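Local coordinates for DNA damage response protein Rtt109, putative (Neosartorya fumigata, PDB 5ZB9) that probably transfers acetyl groups from acetyl-CoA to lysine side chains of histone H3, in connection with DNA replication, nucleosome assembly and the response to DNA damage, at residues 11-16 against 113-118; 139-144 against 312-317; 204-209 against 238-243; 270-275 against 289-294; 417-422 against 455-460. All coordinates share one frame; numbering follows the deposited sequence.

Interaction 1 of 5, residues 11-16 against 113-118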
# COMPACT_ATOMS: atom_id res chain seq x y z
N ASP A 11 -19.44 7.16 -1.99
CA ASP A 11 -20.55 6.34 -1.55
C ASP A 11 -20.09 5.14 -0.72
O ASP A 11 -20.73 4.80 0.28
CB ASP A 11 -21.36 5.84 -2.75
CG ASP A 11 -22.74 5.37 -2.36
OD1 ASP A 11 -23.48 6.16 -1.72
OD2 ASP A 11 -23.07 4.20 -2.68
N SER A 12 -19.00 4.51 -1.14
CA SER A 12 -18.42 3.41 -0.37
C SER A 12 -18.08 3.87 1.03
O SER A 12 -18.38 3.20 2.02
CB SER A 12 -17.17 2.86 -1.06
OG SER A 12 -17.46 2.46 -2.39
N LEU A 13 -17.45 5.04 1.08
CA LEU A 13 -16.98 5.65 2.31
C LEU A 13 -18.14 6.02 3.22
O LEU A 13 -18.04 5.90 4.45
CB LEU A 13 -16.13 6.88 1.98
CG LEU A 13 -15.38 7.59 3.09
CD1 LEU A 13 -14.45 6.64 3.80
CD2 LEU A 13 -14.59 8.75 2.49
N ALA A 14 -19.23 6.47 2.62
CA ALA A 14 -20.42 6.88 3.37
C ALA A 14 -21.03 5.71 4.11
O ALA A 14 -21.54 5.85 5.22
CB ALA A 14 -21.44 7.51 2.44
N LYS A 15 -20.99 4.54 3.48
CA LYS A 15 -21.55 3.33 4.06
C LYS A 15 -20.79 2.83 5.30
O LYS A 15 -21.38 2.14 6.13
CB LYS A 15 -21.59 2.22 3.02
CG LYS A 15 -22.55 2.44 1.87
CD LYS A 15 -22.71 1.12 1.12
CE LYS A 15 -23.39 1.30 -0.22
NZ LYS A 15 -22.45 1.86 -1.23
N VAL A 16 -19.51 3.15 5.42
CA VAL A 16 -18.73 2.64 6.55
C VAL A 16 -18.57 3.67 7.66
O VAL A 16 -18.33 3.30 8.81
CB VAL A 16 -17.32 2.14 6.11
CG1 VAL A 16 -17.43 1.17 4.96
CG2 VAL A 16 -16.40 3.30 5.75
N ARG A 113 -8.69 4.69 10.36
CA ARG A 113 -8.64 3.28 9.97
C ARG A 113 -9.74 2.98 8.96
O ARG A 113 -9.50 2.32 7.95
CB ARG A 113 -8.77 2.35 11.19
CG ARG A 113 -8.77 0.86 10.82
CD ARG A 113 -8.80 -0.07 12.05
NE ARG A 113 -9.95 0.16 12.93
CZ ARG A 113 -11.21 -0.16 12.63
NH1 ARG A 113 -11.50 -0.71 11.46
NH2 ARG A 113 -12.18 0.10 13.50
N LEU A 114 -10.95 3.48 9.24
CA LEU A 114 -12.09 3.25 8.35
C LEU A 114 -11.86 3.83 6.96
O LEU A 114 -12.16 3.19 5.94
CB LEU A 114 -13.36 3.85 8.97
CG LEU A 114 -13.90 3.06 10.16
CD1 LEU A 114 -15.13 3.73 10.73
CD2 LEU A 114 -14.21 1.63 9.74
N ILE A 115 -11.32 5.04 6.92
CA ILE A 115 -11.02 5.70 5.66
C ILE A 115 -9.98 4.91 4.85
O ILE A 115 -10.21 4.63 3.67
CB ILE A 115 -10.52 7.14 5.89
CG1 ILE A 115 -11.65 7.99 6.48
CG2 ILE A 115 -10.02 7.75 4.59
CD1 ILE A 115 -11.20 9.37 6.89
N SER A 116 -8.86 4.56 5.48
CA SER A 116 -7.79 3.81 4.82
C SER A 116 -8.28 2.47 4.25
O SER A 116 -7.91 2.09 3.15
CB SER A 116 -6.65 3.55 5.80
OG SER A 116 -6.20 4.75 6.40
N ASN A 117 -9.09 1.77 5.05
CA ASN A 117 -9.75 0.53 4.67
C ASN A 117 -10.63 0.73 3.43
O ASN A 117 -10.53 -0.01 2.44
CB ASN A 117 -10.57 0.04 5.88
CG ASN A 117 -11.20 -1.34 5.68
OD1 ASN A 117 -11.48 -1.77 4.57
ND2 ASN A 117 -11.44 -2.01 6.79
N ALA A 118 -11.47 1.75 3.47
CA ALA A 118 -12.41 2.04 2.39
C ALA A 118 -11.69 2.41 1.10
O ALA A 118 -12.06 1.94 0.03
CB ALA A 118 -13.36 3.15 2.80
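L13 and A118 form the close part of this helix-helix contact. One methyl of the leucine does the work: CD1 of L13 comes to 3.8 Å from CB of A118, and it also lies 4.0 Å from CA and 4.1 Å from CG1 of I115. With CG opposite its own backbone N (chi1 -173°), L13 reaches across to the second helix, and the CA atoms of L13 and A118 are the closest pair between the two. The axes of 11-16 and 113-118 approach to 9.7 Å, and their N-to-C directions differ by 142°, a roughly antiparallel pairing. Toward V16 the fit slackens. Its CG2 lies 4.2 Å from CB of A118 and 4.5 Å from CB of L114, while CD1 of L114 meets the carbonyl O of V16 at 3.8 Å. No hydrogen bond joins the segments. The solvent side belongs to K15, which bends back along its own helix so that NZ bridges to OD2 of D11 at 2.8 Å, arriving from above the carboxylate plane; OD1 of D11 pairs with R469. Behind the contact, helix 111-127 lies on the sheet, with I115 against L57 and V59 of strand 50-61 and F74 of strand 71-82. Its flank, through S116 and N117, packs on W168, P175 and I176 of helix 162-177, and its R113 is a CoA-binding residue in another structure of this protein.

Interaction 2 of 5, residues 139-144 against 312-317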
# COMPACT_ATOMS: atom_id res chain seq x y z
N PHE A 139 4.83 -1.03 3.90
CA PHE A 139 5.72 -1.24 5.04
C PHE A 139 5.25 -0.33 6.16
O PHE A 139 4.78 0.77 5.92
CB PHE A 139 7.19 -1.00 4.67
CG PHE A 139 7.53 0.42 4.33
CD1 PHE A 139 7.52 0.86 3.02
CD2 PHE A 139 7.90 1.32 5.33
CE1 PHE A 139 7.85 2.18 2.70
CE2 PHE A 139 8.23 2.64 5.02
CZ PHE A 139 8.21 3.07 3.71
N ALA A 140 5.35 -0.81 7.39
CA ALA A 140 4.84 -0.06 8.53
C ALA A 140 5.97 0.34 9.46
O ALA A 140 6.69 -0.51 9.97
CB ALA A 140 3.81 -0.88 9.29
N ARG A 141 6.10 1.65 9.68
CA ARG A 141 7.07 2.18 10.63
C ARG A 141 6.78 3.65 10.89
O ARG A 141 6.31 4.37 10.01
CB ARG A 141 8.50 2.02 10.11
CG ARG A 141 8.85 2.89 8.91
CD ARG A 141 10.24 2.55 8.39
NE ARG A 141 11.25 2.78 9.41
CZ ARG A 141 12.04 3.85 9.46
NH1 ARG A 141 11.95 4.78 8.52
NH2 ARG A 141 12.92 3.98 10.44
N ALA A 142 7.02 4.09 12.12
CA ALA A 142 6.91 5.51 12.46
C ALA A 142 8.03 6.29 11.78
O ALA A 142 9.19 5.87 11.83
CB ALA A 142 6.95 5.72 13.96
N GLN A 143 7.70 7.41 11.14
CA GLN A 143 8.72 8.13 10.39
C GLN A 143 8.30 9.54 10.05
O GLN A 143 7.21 9.97 10.41
CB GLN A 143 9.06 7.40 9.10
CG GLN A 143 7.96 7.45 8.08
CD GLN A 143 8.21 6.50 6.92
OE1 GLN A 143 7.29 5.84 6.43
NE2 GLN A 143 9.47 6.42 6.49
N ASN A 144 9.18 10.23 9.33
CA ASN A 144 8.93 11.60 8.89
C ASN A 144 8.15 11.63 7.59
O ASN A 144 8.69 12.01 6.55
CB ASN A 144 10.26 12.35 8.71
CG ASN A 144 11.27 12.04 9.80
OD1 ASN A 144 10.97 12.14 10.99
ND2 ASN A 144 12.48 11.66 9.39
N ALA A 312 18.30 -1.13 17.49
CA ALA A 312 18.32 -0.10 18.54
C ALA A 312 16.91 0.33 18.93
O ALA A 312 16.68 1.49 19.25
CB ALA A 312 19.13 1.13 18.09
N GLY A 313 15.97 -0.61 18.90
CA GLY A 313 14.61 -0.31 19.30
C GLY A 313 13.64 0.02 18.18
O GLY A 313 12.45 0.15 18.42
N ARG A 314 14.15 0.16 16.95
CA ARG A 314 13.27 0.41 15.81
C ARG A 314 12.76 -0.89 15.18
O ARG A 314 13.47 -1.89 15.14
CB ARG A 314 14.00 1.25 14.75
CG ARG A 314 14.47 2.62 15.22
CD ARG A 314 13.33 3.43 15.85
NE ARG A 314 12.15 3.50 15.00
CZ ARG A 314 11.93 4.46 14.10
NH1 ARG A 314 12.81 5.43 13.92
NH2 ARG A 314 10.82 4.43 13.36
N LEU A 315 11.53 -0.88 14.69
CA LEU A 315 11.01 -2.00 13.91
C LEU A 315 10.31 -1.50 12.66
O LEU A 315 9.82 -0.37 12.61
CB LEU A 315 10.04 -2.85 14.73
CG LEU A 315 10.56 -3.63 15.94
CD1 LEU A 315 9.41 -4.30 16.68
CD2 LEU A 315 11.61 -4.66 15.52
N VAL A 316 10.28 -2.34 11.63
CA VAL A 316 9.42 -2.11 10.49
C VAL A 316 8.74 -3.42 10.14
O VAL A 316 9.34 -4.49 10.22
CB VAL A 316 10.19 -1.53 9.27
CG1 VAL A 316 11.54 -2.18 9.13
CG2 VAL A 316 9.39 -1.67 7.99
N GLY A 317 7.46 -3.35 9.81
CA GLY A 317 6.74 -4.53 9.37
C GLY A 317 6.48 -4.46 7.87
O GLY A 317 6.16 -3.39 7.35
O HOH W 1 11.76 1.42 11.69
O HOH W 2 11.70 7.40 11.80
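R141 turns CG into the position between its backbone N and carbonyl carbon (chi1 69°) and bends again at chi3; R314 folds at chi2 and chi3. The two guanidinium groups thereby come to lie one on the other, centres 4.7 Å apart and planes within 15° of parallel, although the two side chains cross nearly at right angles. R141 NH2 lies 3.6 Å from R314 NH2. This like-charge approach is probably eased by D162, which makes a salt bridge with NE of R314. In its own plane, R314 sends NH2 to the carbonyl O of A142 at 2.7 Å, a somewhat bent bond (137° at hydrogen). Water 2 joins the same pair, donating to A142 O and accepting from R314 NH1. On the other arginine, water 1 accepts from NE of R141 at 2.7 Å and donates to the carbonyl O of L315 at 2.8 Å. Deeper in, A140 N binds G317 O at 2.7 Å and G317 N binds A140 O at 2.9 Å. This is a hydrogen-bonded antiparallel pair, where strands 133-140 and 317-324 meet in the central sheet of the Rtt109-type acetyltransferase fold, finished at its margin by an arginine-arginine stack.

Interaction 3 of 5, residues 204-209 against 238-243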
# COMPACT_ATOMS: atom_id res chain seq x y z
N THR A 204 -4.94 -14.45 1.35
CA THR A 204 -4.20 -14.64 2.59
C THR A 204 -3.35 -13.38 2.84
O THR A 204 -2.91 -12.73 1.88
CB THR A 204 -3.29 -15.90 2.53
OG1 THR A 204 -4.08 -17.05 2.20
CG2 THR A 204 -2.59 -16.16 3.87
N ALA A 205 -3.14 -13.04 4.10
CA ALA A 205 -2.29 -11.91 4.47
C ALA A 205 -0.96 -12.41 5.00
O ALA A 205 -0.92 -13.35 5.82
CB ALA A 205 -2.98 -11.02 5.49
N PHE A 206 0.13 -11.80 4.55
CA PHE A 206 1.48 -12.20 4.95
C PHE A 206 2.19 -11.05 5.65
O PHE A 206 2.15 -9.90 5.18
CB PHE A 206 2.30 -12.65 3.73
CG PHE A 206 1.71 -13.83 3.00
CD1 PHE A 206 0.72 -13.65 2.05
CD2 PHE A 206 2.15 -15.12 3.26
CE1 PHE A 206 0.18 -14.73 1.37
CE2 PHE A 206 1.61 -16.22 2.59
CZ PHE A 206 0.62 -16.03 1.65
N LEU A 207 2.83 -11.35 6.78
CA LEU A 207 3.51 -10.33 7.55
C LEU A 207 4.89 -10.79 7.97
O LEU A 207 5.07 -11.90 8.45
CB LEU A 207 2.70 -9.95 8.79
CG LEU A 207 3.41 -8.97 9.73
CD1 LEU A 207 3.50 -7.59 9.08
CD2 LEU A 207 2.77 -8.90 11.12
N ILE A 208 5.88 -9.92 7.76
CA ILE A 208 7.23 -10.17 8.26
C ILE A 208 7.74 -8.95 9.03
O ILE A 208 7.70 -7.83 8.53
CB ILE A 208 8.20 -10.50 7.12
CG1 ILE A 208 8.00 -11.95 6.66
CG2 ILE A 208 9.64 -10.32 7.57
CD1 ILE A 208 9.04 -12.39 5.64
N VAL A 209 8.20 -9.19 10.24
CA VAL A 209 8.83 -8.15 11.04
C VAL A 209 10.22 -8.62 11.43
O VAL A 209 10.37 -9.30 12.44
CB VAL A 209 8.01 -7.84 12.31
CG1 VAL A 209 8.60 -6.65 13.05
CG2 VAL A 209 6.56 -7.60 11.95
N SER A 238 5.28 -15.06 6.90
CA SER A 238 6.26 -15.38 5.87
C SER A 238 6.12 -14.47 4.65
O SER A 238 5.25 -13.61 4.60
CB SER A 238 6.14 -16.84 5.44
OG SER A 238 4.80 -17.16 5.10
N TYR A 239 7.01 -14.66 3.68
CA TYR A 239 6.98 -13.93 2.43
C TYR A 239 6.45 -14.83 1.31
O TYR A 239 7.00 -15.89 1.06
CB TYR A 239 8.37 -13.41 2.10
CG TYR A 239 8.50 -12.72 0.76
CD1 TYR A 239 7.83 -11.53 0.50
CD2 TYR A 239 9.31 -13.24 -0.24
CE1 TYR A 239 7.95 -10.90 -0.71
CE2 TYR A 239 9.44 -12.61 -1.46
CZ TYR A 239 8.76 -11.44 -1.69
OH TYR A 239 8.88 -10.82 -2.91
N PRO A 240 5.37 -14.39 0.64
CA PRO A 240 4.67 -15.22 -0.35
C PRO A 240 5.43 -15.34 -1.66
O PRO A 240 4.90 -14.97 -2.71
CB PRO A 240 3.35 -14.46 -0.55
CG PRO A 240 3.76 -13.02 -0.37
CD PRO A 240 4.79 -13.04 0.74
N LEU A 241 6.66 -15.84 -1.59
CA LEU A 241 7.59 -15.91 -2.72
C LEU A 241 7.02 -16.54 -3.99
O LEU A 241 7.15 -15.98 -5.08
CB LEU A 241 8.84 -16.67 -2.30
CG LEU A 241 9.83 -17.00 -3.41
CD1 LEU A 241 10.42 -15.73 -4.02
CD2 LEU A 241 10.91 -17.90 -2.87
N HIS A 242 6.40 -17.70 -3.86
CA HIS A 242 5.94 -18.45 -5.03
C HIS A 242 4.74 -17.82 -5.71
O HIS A 242 4.47 -18.13 -6.87
CB HIS A 242 5.66 -19.89 -4.63
CG HIS A 242 6.89 -20.64 -4.23
ND1 HIS A 242 7.31 -20.73 -2.92
CD2 HIS A 242 7.84 -21.26 -4.98
CE1 HIS A 242 8.45 -21.41 -2.88
NE2 HIS A 242 8.79 -21.74 -4.11
N GLN A 243 4.03 -16.93 -5.02
CA GLN A 243 2.90 -16.24 -5.65
C GLN A 243 3.35 -14.97 -6.36
O GLN A 243 2.68 -14.50 -7.28
CB GLN A 243 1.84 -15.91 -4.61
CG GLN A 243 1.24 -17.12 -3.92
CD GLN A 243 -0.04 -16.78 -3.18
OE1 GLN A 243 -1.08 -16.54 -3.79
NE2 GLN A 243 0.03 -16.75 -1.85
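F206 carries this contact along its whole length, facing S238, P240 and Q243. Its CB sits 3.2 Å from the carbonyl O of S238. CG is turned away from its own carbonyl carbon (chi1 -60°), which sends the ring along the proline, and it lies 3.9 Å from CD of P240. Farther out the ring is met in two ways: OG of S238 lies at the edge, 3.8 Å from CD2, while CB of P240 covers one face, 3.7 Å from CE1. That carbon stands almost squarely over the face, 3.6 Å from the ring centroid and 8° off the normal, a CH-pi contact. At the tip, CZ meets NE2 of Q243 at 3.6 Å, the amide plane steeply inclined to the ring (74°); OE1 of the same glutamine is held by N324. P240 is the centre of an inverse gamma turn, closed by L241 N on Y239 O, and also the N-cap of helix 241-244. Beside it, CD1 of I208 packs 3.7 Å from CB of Y239, whose hydroxyl is bonded to L255 O. Strand 202-208 runs between strand 235-236, parallel to it, and strand 317-324, antiparallel. W320 of the latter touches F206 and P240 and meets Y239 edge-to-face, while W301 of helix 297-304 touches I208.

Interaction 4 of 5, residues 270-275 against 289-294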
# COMPACT_ATOMS: atom_id res chain seq x y z
N ASP A 270 22.06 -1.15 -1.46
CA ASP A 270 23.37 -1.33 -0.86
C ASP A 270 24.00 -2.65 -1.24
O ASP A 270 25.20 -2.74 -1.50
CB ASP A 270 23.30 -1.24 0.66
CG ASP A 270 23.17 0.18 1.15
OD1 ASP A 270 23.04 1.08 0.31
OD2 ASP A 270 23.19 0.39 2.39
N LEU A 271 23.19 -3.70 -1.26
CA LEU A 271 23.68 -5.01 -1.63
C LEU A 271 24.02 -5.03 -3.12
O LEU A 271 25.04 -5.59 -3.51
CB LEU A 271 22.66 -6.10 -1.30
CG LEU A 271 22.35 -6.35 0.18
CD1 LEU A 271 21.07 -7.16 0.31
CD2 LEU A 271 23.51 -7.06 0.86
N ASP A 272 23.18 -4.41 -3.95
CA ASP A 272 23.44 -4.33 -5.38
C ASP A 272 24.79 -3.67 -5.66
O ASP A 272 25.48 -4.03 -6.61
CB ASP A 272 22.33 -3.55 -6.11
CG ASP A 272 21.12 -4.42 -6.43
OD1 ASP A 272 21.15 -5.65 -6.20
OD2 ASP A 272 20.13 -3.86 -6.95
N ASP A 273 25.18 -2.72 -4.82
CA ASP A 273 26.45 -2.03 -5.00
C ASP A 273 27.67 -2.89 -4.62
O ASP A 273 28.81 -2.49 -4.82
CB ASP A 273 26.47 -0.73 -4.20
CG ASP A 273 27.23 0.39 -4.91
OD1 ASP A 273 26.94 0.64 -6.10
OD2 ASP A 273 28.14 1.00 -4.29
N GLU A 274 27.43 -4.08 -4.07
CA GLU A 274 28.51 -5.04 -3.86
C GLU A 274 28.84 -5.75 -5.18
O GLU A 274 29.90 -6.36 -5.31
CB GLU A 274 28.15 -6.07 -2.79
CG GLU A 274 27.85 -5.49 -1.42
CD GLU A 274 27.49 -6.56 -0.38
OE1 GLU A 274 27.39 -7.75 -0.73
OE2 GLU A 274 27.32 -6.19 0.80
N LEU A 275 27.93 -5.68 -6.14
CA LEU A 275 28.15 -6.29 -7.45
C LEU A 275 29.23 -5.55 -8.24
O LEU A 275 29.39 -4.34 -8.08
CB LEU A 275 26.86 -6.31 -8.27
CG LEU A 275 25.64 -7.02 -7.67
CD1 LEU A 275 24.44 -6.92 -8.59
CD2 LEU A 275 25.97 -8.46 -7.38
N GLY A 289 24.60 -11.87 -10.74
CA GLY A 289 23.64 -11.12 -9.94
C GLY A 289 23.68 -11.54 -8.48
O GLY A 289 22.74 -11.27 -7.74
N HIS A 290 24.75 -12.19 -8.07
CA HIS A 290 24.87 -12.64 -6.69
C HIS A 290 25.61 -11.62 -5.85
O HIS A 290 26.68 -11.14 -6.21
CB HIS A 290 25.58 -13.99 -6.62
CG HIS A 290 24.78 -15.12 -7.18
ND1 HIS A 290 25.35 -16.31 -7.60
CD2 HIS A 290 23.45 -15.26 -7.40
CE1 HIS A 290 24.41 -17.12 -8.04
NE2 HIS A 290 23.25 -16.51 -7.93
N TRP A 291 25.02 -11.29 -4.71
CA TRP A 291 25.62 -10.39 -3.75
C TRP A 291 26.82 -11.02 -3.06
O TRP A 291 26.97 -12.24 -3.04
CB TRP A 291 24.60 -9.98 -2.70
CG TRP A 291 23.45 -9.18 -3.20
CD1 TRP A 291 23.49 -8.16 -4.09
CD2 TRP A 291 22.08 -9.33 -2.80
NE1 TRP A 291 22.22 -7.65 -4.27
CE2 TRP A 291 21.34 -8.35 -3.49
CE3 TRP A 291 21.41 -10.19 -1.93
CZ2 TRP A 291 19.97 -8.21 -3.33
CZ3 TRP A 291 20.06 -10.06 -1.78
CH2 TRP A 291 19.35 -9.08 -2.48
N ARG A 292 27.64 -10.17 -2.45
CA ARG A 292 28.82 -10.64 -1.74
C ARG A 292 28.45 -11.11 -0.33
O ARG A 292 28.76 -12.23 0.06
CB ARG A 292 29.88 -9.53 -1.67
CG ARG A 292 31.17 -9.95 -0.98
CD ARG A 292 32.21 -8.83 -0.94
NE ARG A 292 31.75 -7.69 -0.15
CZ ARG A 292 31.58 -6.47 -0.64
NH1 ARG A 292 31.16 -5.48 0.15
NH2 ARG A 292 31.83 -6.23 -1.93
N SER A 293 27.77 -10.25 0.42
CA SER A 293 27.51 -10.53 1.82
C SER A 293 26.20 -11.28 2.09
O SER A 293 26.03 -11.83 3.18
CB SER A 293 27.51 -9.22 2.61
OG SER A 293 26.50 -8.35 2.16
N VAL A 294 25.29 -11.31 1.13
CA VAL A 294 24.02 -12.03 1.30
C VAL A 294 23.79 -13.02 0.16
O VAL A 294 23.79 -12.63 -1.01
CB VAL A 294 22.82 -11.05 1.39
CG1 VAL A 294 21.50 -11.81 1.28
CG2 VAL A 294 22.86 -10.25 2.68
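OE1 of E274 takes the backbone N-H of S293 at 2.8 Å, nearly straight (161°) and on its syn side, and adds a weak, bent bond from R292 N at 3.0 Å. The other oxygen, OE2, receives the hydroxyl of S293 OG at 2.7 Å on its syn lone pair, so both ends of the carboxylate are held. The glutamate chain is extended beyond CG, and the guanidinium of R292 lies over its CB and CG, 21° from parallel to the carboxylate. R292 NH1 and E274 OE2 form a long 4.0 Å salt bridge, the oxygen well out of the guanidinium plane, so no N-H points at it. The second grip is on W291: NE1 gives a straight hydrogen bond (166°) to OD1 of D272 at 3.0 Å, in the indole plane and on the anti side of the carboxylate. Above one indole face, L271 sets CB 3.3 Å from the centroid of the five-membered ring, a CH-pi contact, with CD1 over the six-membered ring; its CD2 packs 3.7 Å from CG2 of V294. D272 also has salt bridges, OD1 with R253 and OD2 with R258. With so many donors and positive groups around them, both acids are probably kept ionised, and they hold 289-294 against the type I turn D272-L275.

Interaction 5 of 5, residues 417-422 against 455-460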
# COMPACT_ATOMS: atom_id res chain seq x y z
N ALA A 417 -10.23 14.09 -10.04
CA ALA A 417 -9.40 14.73 -11.05
C ALA A 417 -8.28 13.80 -11.50
O ALA A 417 -7.52 13.28 -10.69
CB ALA A 417 -8.81 16.02 -10.51
N VAL A 418 -8.21 13.58 -12.80
CA VAL A 418 -7.09 12.87 -13.38
C VAL A 418 -6.07 13.88 -13.89
O VAL A 418 -6.34 14.61 -14.83
CB VAL A 418 -7.53 11.96 -14.53
CG1 VAL A 418 -6.33 11.25 -15.13
CG2 VAL A 418 -8.57 10.95 -14.02
N LEU A 419 -4.92 13.94 -13.23
CA LEU A 419 -3.89 14.90 -13.59
C LEU A 419 -2.77 14.25 -14.38
O LEU A 419 -2.55 13.04 -14.30
CB LEU A 419 -3.30 15.55 -12.34
CG LEU A 419 -4.34 16.20 -11.44
CD1 LEU A 419 -3.69 16.75 -10.18
CD2 LEU A 419 -5.07 17.29 -12.21
N SER A 420 -2.08 15.07 -15.17
CA SER A 420 -0.85 14.63 -15.80
C SER A 420 0.16 14.28 -14.72
O SER A 420 0.04 14.74 -13.57
CB SER A 420 -0.29 15.72 -16.72
OG SER A 420 0.17 16.84 -15.95
N GLU A 421 1.15 13.46 -15.07
CA GLU A 421 2.22 13.13 -14.14
C GLU A 421 2.82 14.39 -13.52
O GLU A 421 3.08 14.44 -12.31
CB GLU A 421 3.30 12.33 -14.86
CG GLU A 421 4.50 12.00 -14.00
CD GLU A 421 5.25 10.80 -14.53
OE1 GLU A 421 4.61 9.95 -15.19
OE2 GLU A 421 6.48 10.71 -14.29
N GLU A 422 3.02 15.41 -14.35
CA GLU A 422 3.59 16.68 -13.92
C GLU A 422 2.68 17.42 -12.93
O GLU A 422 3.13 17.90 -11.89
CB GLU A 422 3.86 17.56 -15.14
CG GLU A 422 4.38 18.95 -14.82
CD GLU A 422 4.43 19.86 -16.04
OE1 GLU A 422 5.46 20.55 -16.23
OE2 GLU A 422 3.44 19.90 -16.81
N SER A 455 -7.46 24.30 -9.83
CA SER A 455 -6.80 24.97 -10.94
C SER A 455 -6.11 23.98 -11.87
O SER A 455 -6.22 24.08 -13.10
CB SER A 455 -5.79 25.99 -10.42
OG SER A 455 -6.40 26.91 -9.53
N LEU A 456 -5.40 23.02 -11.29
CA LEU A 456 -4.69 22.02 -12.08
C LEU A 456 -5.67 21.12 -12.82
O LEU A 456 -5.39 20.66 -13.93
CB LEU A 456 -3.77 21.18 -11.20
CG LEU A 456 -2.63 21.88 -10.47
CD1 LEU A 456 -2.13 21.00 -9.33
CD2 LEU A 456 -1.51 22.18 -11.45
N ALA A 457 -6.82 20.88 -12.19
CA ALA A 457 -7.84 19.98 -12.72
C ALA A 457 -8.70 20.64 -13.79
O ALA A 457 -9.43 19.95 -14.50
CB ALA A 457 -8.72 19.49 -11.60
N ASP A 458 -8.61 21.97 -13.87
CA ASP A 458 -9.55 22.76 -14.65
C ASP A 458 -10.98 22.43 -14.23
O ASP A 458 -11.81 22.07 -15.07
CB ASP A 458 -9.37 22.54 -16.15
CG ASP A 458 -8.16 23.25 -16.70
OD1 ASP A 458 -7.64 24.17 -16.03
OD2 ASP A 458 -7.73 22.89 -17.82
N GLN A 459 -11.23 22.53 -12.93
CA GLN A 459 -12.58 22.53 -12.36
C GLN A 459 -12.68 23.73 -11.41
O GLN A 459 -11.66 24.32 -11.05
CB GLN A 459 -12.87 21.22 -11.62
CG GLN A 459 -12.81 19.96 -12.51
CD GLN A 459 -12.80 18.66 -11.71
OE1 GLN A 459 -13.39 18.58 -10.63
NE2 GLN A 459 -12.12 17.64 -12.23
N LEU A 460 -13.90 24.10 -11.03
CA LEU A 460 -14.08 25.22 -10.11
C LEU A 460 -13.90 24.76 -8.67
O LEU A 460 -13.50 25.52 -7.80
CB LEU A 460 -15.48 25.84 -10.25
CG LEU A 460 -15.80 26.75 -11.43
CD1 LEU A 460 -15.93 25.96 -12.72
CD2 LEU A 460 -17.09 27.50 -11.13
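A417 and A457 touch methyl to methyl, CB of the one 3.6 Å from CB of the other. Next to them L419 lays its CD2 against the last turn of the helix: it is 3.8 Å from the carbonyl O of L456, 3.9 Å from CA of A457 and 4.2 Å from CB of L456. CG of L419 is set opposite its own carbonyl carbon (chi1 -55°), and this carries the methyl across, since the leucine's CB does not point straight at the helix. At the other end NE2 of Q459 comes within 4.1 Å of CB of A417, a van der Waals contact; the amide's hydrogen bond goes to H416 O, just ahead of the strand.

The second shell fixes both pieces. A417 and L419 are hydrogen-bonded through their backbones to S29, which joins strand 417-419 in parallel to strand 22-35, and the side chain of L419 also rests on I28. After the strand, S420 is the N-cap of helix 421-432, its OG bonded to D423 N. From the other direction, helix 439-457 ends in a Schellman motif at D458, whose positive phi (53°) swings the chain round so that Q459 can return to the strand. L456 reaches D423 and A427 of helix 421-432 as well.

No hydrogen bond links 417-422 to 455-460. With van der Waals contact alone across the segments, the directional hold must come from the hydrogen bonds around them: S29 to the strand, and Q459 to H416 O.

How the interactions relate
From the N terminus, interaction 1 closes first, bringing helix 9-16 onto helix 111-127 across four intervening strands. Strand 133-140 follows, and interaction 2 then opens a long loop that returns only at strand 317-324. Interactions 3 and 4 both lie within that loop, one after the other: 204-209 with 238-243 settles a turn and a short helix onto the sheet, and 270-275 with 289-294 closes a tight excursion. Interactions 2 and 3 touch, CG1 of V209 lying 3.6 Å from V316 O. Interaction 5 comes last and sets strand 417-419 of the same sheet against the end of helix 439-457. No loops cross, and interactions 1 and 4 sit on opposite sides of the chain's centre.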